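Putative aldehyde dehydrogenase (Burkholderia cenocepacia, PDB 4YWE) probably oxidises aldehydes with NAD or NADP as electron acceptor, as a member of the aldehyde dehydrogenase family, and binds calcium and magnesium ions. Local coordinates at residues I29-P34 with Q38-I43; A94-D99 with Y159-F164. All coordinates share one frame; numbering follows the deposited sequence.

Interactions 1 and 2 meet at one calcium ion. Interaction 1 supplies a strand carbonyl, Val32 O, and interaction 2 supplies Asp99 O and Asp99 OD1 from the helix. Two waters are shared by both, and Asp185 O, from elsewhere in the chain, completes the six ligands. The centres of the two interactions are about 14 Å apart. They also touch directly: Val31 CG1 lies 3.4 Å from Asp99 OD1, and Phe40 CD2 lies 3.3 Å from Arg98 CZ. Interaction 1 is partly buried, whereas interaction 2 is buried. On the interaction 2 side, the side chain of Tyr159 is about 11 Å from that of Glu256, the predicted active-site residue.

Interaction 1 (I29-P34 with Q38-I43); sequences IPVVDP and QPFATI. With CA (calcium ion), chain K.
A beta hairpin with a classic bulge joins strands 28-33 and 38-44, and its first strand lends a carbonyl to a calcium site. Phe40 and Ala41 both face Val31 at the bulge. Val31 N donates to Ala41 O at 2.6 Å, from a position well above the plane of that carbonyl. Phe40 N donates to Val31 O at 2.9 Å, nearly in line with the C=O bond. Beyond the bulge, Ile29 and Ile43 form a hydrogen-bonded pair, with both bonds in the carbonyl planes. Toward the turn, Asp33 N donates to Gln38 O at 3.0 Å.

The apolar contacts gather around Val31. Its CG1 branch is anti to the backbone N (chi1 180°) and reaches Phe40 CZ at 3.6 Å. Its CG2 branch reaches Ile43 CG2, also at 3.6 Å, and the two side chains cross at about a right angle. The CB atoms of Val31 and Ala41 meet between these two contacts. The Phe40 side chain starts between its backbone N and carbonyl carbon (chi1 65°). This turns the ring toward Asp33, where its edge meets the backbone of the first strand: Phe40 CE1 is 3.3 Å from Asp33 N. Leu188 of helix 188-200 packs on Val31, Phe40, Ala41 and Ile43.

Val32 O binds the calcium ion at 2.5 Å. Val32 N donates to water 1, itself a calcium ligand, so one residue reaches the metal both directly and through water. Asp33 OD1 takes the N-H of Ser35 in the turn. The hairpin thus gives the calcium a neutral backbone oxygen. The ion probably polarises that carbonyl and the bound water. The Val32 N-H bond helps to fix where the water sits; the metal would strengthen the water more as a donor than as an acceptor.

Interaction 2 (A94-D99 with Y159-F164); sequences AIEARD and YPMQIF. With CA (calcium ion), chain K.
A single carboxylate oxygen, Glu96 OE2, carries the only hydrogen bond between segments 94-99 and 159-164. It takes the N-H of Met161 in the first turn of helix 160-174. The Met161 N to Glu96 OE2 distance is 3.1 Å, and the bond is close to straight, with an angle of 164° at the hydrogen. The syn lone pair is used, on the side of the other oxygen.

Glu96 CG is anti to the backbone N (chi1 -173°), and the chain then bends at chi2 (83°). This shape brings the carboxylate across to the helix start. There the Glu96 side chain crosses the Pro160 ring at an oblique angle. Both oxygens touch that ring: Pro160 CD is 3.2 Å from Glu96 OE2, and Pro160 CG is 3.3 Å from Glu96 OE1. Met161 runs past Glu96 in the opposite direction. Its chain bends at chi3, and its methyl CE comes back to Glu96 CB at 3.7 Å. The carboxylate is therefore flanked by carbon atoms of Pro160 and Met161.

The other oxygen, Glu96 OE1, bonds to Ser189 OG, so each oxygen of this buried group has a polar partner. If Glu96 is ionised, as is likely, its charge sits at the N-terminal end of helix 160-174, which would probably stabilise it.

One turn further along helix 89-100, Asp99 binds the calcium ion through both its backbone O and OD1, each at 2.5 Å. Asp99 OD2 takes the N-H groups of Cys187 and Leu188, where helix 188-200 begins. Ser189 of that helix packs on both Pro160 and Met161. The contact thus joins helices 89-100 and 160-174, with helix 188-200 alongside and strand 28-33 beyond Asp99.

Interaction 1 (I29-P34 with Q38-I43)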
# COMPACT_ATOMS: atom_id res chain seq x y z
N ILE A 29 23.88 -24.75 32.61
CA ILE A 29 22.51 -25.10 32.96
C ILE A 29 22.16 -26.44 32.33
O ILE A 29 22.40 -26.65 31.14
CB ILE A 29 21.51 -24.01 32.50
CG1 ILE A 29 21.89 -22.65 33.10
CG2 ILE A 29 20.09 -24.39 32.88
CD1 ILE A 29 21.07 -21.50 32.56
N PRO A 30 21.61 -27.37 33.13
CA PRO A 30 21.25 -28.70 32.62
C PRO A 30 20.12 -28.68 31.59
O PRO A 30 19.14 -27.96 31.76
CB PRO A 30 20.80 -29.45 33.89
CG PRO A 30 21.42 -28.69 35.02
CD PRO A 30 21.42 -27.26 34.58
N VAL A 31 20.27 -29.48 30.53
CA VAL A 31 19.23 -29.65 29.53
C VAL A 31 18.51 -30.96 29.79
O VAL A 31 19.13 -32.02 29.81
CB VAL A 31 19.80 -29.60 28.10
CG1 VAL A 31 18.69 -29.79 27.08
CG2 VAL A 31 20.53 -28.29 27.87
N VAL A 32 17.19 -30.90 29.97
CA VAL A 32 16.43 -32.06 30.41
C VAL A 32 15.45 -32.55 29.35
O VAL A 32 14.68 -31.77 28.80
CB VAL A 32 15.69 -31.76 31.73
CG1 VAL A 32 14.79 -32.91 32.12
CG2 VAL A 32 16.69 -31.44 32.83
N ASP A 33 15.48 -33.85 29.08
CA ASP A 33 14.49 -34.49 28.22
C ASP A 33 13.23 -34.77 29.04
O ASP A 33 13.25 -35.63 29.92
CB ASP A 33 15.04 -35.79 27.61
CG ASP A 33 14.11 -36.41 26.58
OD1 ASP A 33 12.94 -35.97 26.46
OD2 ASP A 33 14.54 -37.35 25.89
N PRO A 34 12.14 -34.04 28.75
CA PRO A 34 10.91 -34.16 29.54
C PRO A 34 10.19 -35.49 29.36
O PRO A 34 9.24 -35.78 30.09
CB PRO A 34 10.06 -33.00 29.03
CG PRO A 34 10.53 -32.78 27.64
CD PRO A 34 12.00 -33.07 27.65
N GLN A 38 15.24 -36.68 32.44
CA GLN A 38 16.66 -36.85 32.69
C GLN A 38 17.52 -35.87 31.89
O GLN A 38 17.23 -35.59 30.73
CB GLN A 38 17.09 -38.28 32.38
CG GLN A 38 16.33 -39.34 33.16
CD GLN A 38 16.41 -39.12 34.66
OE1 GLN A 38 17.48 -38.83 35.20
NE2 GLN A 38 15.28 -39.24 35.34
N PRO A 39 18.57 -35.33 32.52
CA PRO A 39 19.54 -34.45 31.86
C PRO A 39 20.35 -35.19 30.80
O PRO A 39 20.82 -36.30 31.06
CB PRO A 39 20.44 -33.98 33.00
CG PRO A 39 19.65 -34.23 34.25
CD PRO A 39 18.85 -35.46 33.96
N PHE A 40 20.52 -34.59 29.63
CA PHE A 40 21.29 -35.21 28.56
C PHE A 40 22.26 -34.23 27.91
O PHE A 40 23.07 -34.61 27.07
CB PHE A 40 20.36 -35.80 27.50
CG PHE A 40 19.54 -34.78 26.76
CD1 PHE A 40 18.34 -34.32 27.28
CD2 PHE A 40 19.97 -34.27 25.54
CE1 PHE A 40 17.58 -33.39 26.60
CE2 PHE A 40 19.21 -33.33 24.86
CZ PHE A 40 18.02 -32.89 25.39
N ALA A 41 22.17 -32.96 28.31
CA ALA A 41 23.04 -31.93 27.76
C ALA A 41 23.14 -30.74 28.70
O ALA A 41 22.47 -30.70 29.73
CB ALA A 41 22.54 -31.48 26.39
N THR A 42 23.98 -29.77 28.35
CA THR A 42 24.13 -28.55 29.13
C THR A 42 24.21 -27.33 28.23
O THR A 42 24.70 -27.41 27.10
CB THR A 42 25.40 -28.58 30.02
OG1 THR A 42 26.55 -28.80 29.19
CG2 THR A 42 25.31 -29.69 31.06
N ILE A 43 23.73 -26.19 28.72
CA ILE A 43 23.85 -24.93 28.02
C ILE A 43 24.62 -23.94 28.88
O ILE A 43 24.69 -24.09 30.10
CB ILE A 43 22.48 -24.35 27.62
CG1 ILE A 43 21.56 -24.27 28.84
CG2 ILE A 43 21.84 -25.19 26.52
CD1 ILE A 43 20.18 -23.72 28.54
CA CA K . 14.41 -29.55 27.73
O HOH W 1 15.65 -28.45 29.66
O HOH W 2 12.50 -29.79 29.22

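Interaction 2 (A94-D99 with Y159-F164)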
# COMPACT_ATOMS: atom_id res chain seq x y z
N ALA A 94 14.59 -33.92 15.52
CA ALA A 94 15.07 -34.82 16.56
C ALA A 94 15.52 -34.04 17.79
O ALA A 94 15.25 -34.43 18.92
CB ALA A 94 16.20 -35.68 16.03
N ILE A 95 16.21 -32.92 17.56
CA ILE A 95 16.70 -32.08 18.64
C ILE A 95 15.54 -31.38 19.35
O ILE A 95 15.46 -31.37 20.58
CB ILE A 95 17.72 -31.05 18.12
CG1 ILE A 95 18.97 -31.76 17.62
CG2 ILE A 95 18.08 -30.06 19.22
CD1 ILE A 95 20.00 -30.82 17.02
N GLU A 96 14.64 -30.81 18.56
CA GLU A 96 13.50 -30.07 19.09
C GLU A 96 12.59 -30.97 19.93
O GLU A 96 12.19 -30.61 21.04
CB GLU A 96 12.69 -29.43 17.96
CG GLU A 96 11.58 -28.51 18.42
CD GLU A 96 12.06 -27.11 18.74
OE1 GLU A 96 13.02 -26.97 19.54
OE2 GLU A 96 11.50 -26.14 18.18
N ALA A 97 12.27 -32.14 19.39
CA ALA A 97 11.38 -33.09 20.06
C ALA A 97 11.98 -33.60 21.37
O ALA A 97 11.27 -33.80 22.35
CB ALA A 97 11.07 -34.26 19.15
N ARG A 98 13.29 -33.80 21.37
CA ARG A 98 13.99 -34.30 22.55
C ARG A 98 14.05 -33.25 23.65
O ARG A 98 14.07 -33.58 24.84
CB ARG A 98 15.41 -34.74 22.17
CG ARG A 98 16.19 -35.43 23.27
CD ARG A 98 17.56 -35.86 22.78
NE ARG A 98 18.30 -36.62 23.78
CZ ARG A 98 19.57 -36.99 23.64
NH1 ARG A 98 20.24 -36.68 22.54
NH2 ARG A 98 20.17 -37.68 24.61
N ASP A 99 14.06 -31.99 23.24
CA ASP A 99 14.27 -30.88 24.16
C ASP A 99 12.95 -30.31 24.68
O ASP A 99 12.84 -29.91 25.84
CB ASP A 99 15.09 -29.78 23.47
CG ASP A 99 15.69 -28.79 24.44
OD1 ASP A 99 15.64 -29.05 25.66
OD2 ASP A 99 16.23 -27.76 23.99
N TYR A 159 7.67 -23.29 21.38
CA TYR A 159 7.98 -23.38 19.96
C TYR A 159 9.28 -22.65 19.65
O TYR A 159 9.26 -21.57 19.05
CB TYR A 159 6.85 -22.79 19.11
CG TYR A 159 5.54 -23.54 19.20
CD1 TYR A 159 5.26 -24.62 18.37
CD2 TYR A 159 4.56 -23.15 20.11
CE1 TYR A 159 4.06 -25.30 18.45
CE2 TYR A 159 3.36 -23.82 20.20
CZ TYR A 159 3.11 -24.89 19.37
OH TYR A 159 1.91 -25.56 19.46
N PRO A 160 10.43 -23.22 20.06
CA PRO A 160 11.73 -22.59 19.86
C PRO A 160 12.01 -22.21 18.41
O PRO A 160 12.32 -21.05 18.15
CB PRO A 160 12.71 -23.67 20.33
CG PRO A 160 11.95 -24.45 21.33
CD PRO A 160 10.54 -24.49 20.80
N MET A 161 11.89 -23.15 17.48
CA MET A 161 12.18 -22.89 16.08
C MET A 161 11.16 -21.96 15.42
O MET A 161 11.54 -21.04 14.70
CB MET A 161 12.26 -24.20 15.29
CG MET A 161 13.56 -24.96 15.47
SD MET A 161 13.67 -26.37 14.35
CE MET A 161 12.26 -27.34 14.89
N GLN A 162 9.88 -22.22 15.64
CA GLN A 162 8.83 -21.46 14.98
C GLN A 162 8.86 -19.99 15.36
O GLN A 162 8.74 -19.11 14.50
CB GLN A 162 7.45 -22.05 15.30
CG GLN A 162 7.15 -23.35 14.59
CD GLN A 162 5.74 -23.38 14.02
OE1 GLN A 162 5.28 -22.39 13.43
NE2 GLN A 162 5.05 -24.49 14.19
N ILE A 163 9.01 -19.72 16.65
CA ILE A 163 9.01 -18.35 17.15
C ILE A 163 10.32 -17.66 16.80
O ILE A 163 10.34 -16.46 16.53
CB ILE A 163 8.73 -18.34 18.66
CG1 ILE A 163 7.34 -18.94 18.92
CG2 ILE A 163 8.80 -16.93 19.22
CD1 ILE A 163 7.06 -19.27 20.35
N PHE A 164 11.42 -18.42 16.80
CA PHE A 164 12.70 -17.91 16.32
C PHE A 164 12.55 -17.47 14.86
O PHE A 164 13.02 -16.40 14.47
CB PHE A 164 13.79 -18.97 16.45
CG PHE A 164 15.16 -18.50 16.01
CD1 PHE A 164 15.57 -18.66 14.69
CD2 PHE A 164 16.03 -17.93 16.91
CE1 PHE A 164 16.82 -18.24 14.29
CE2 PHE A 164 17.29 -17.51 16.52
CZ PHE A 164 17.68 -17.66 15.20
CA CA K . 14.41 -29.55 27.73
O HOH W 2 12.50 -29.79 29.22
O HOH W 1 15.65 -28.45 29.66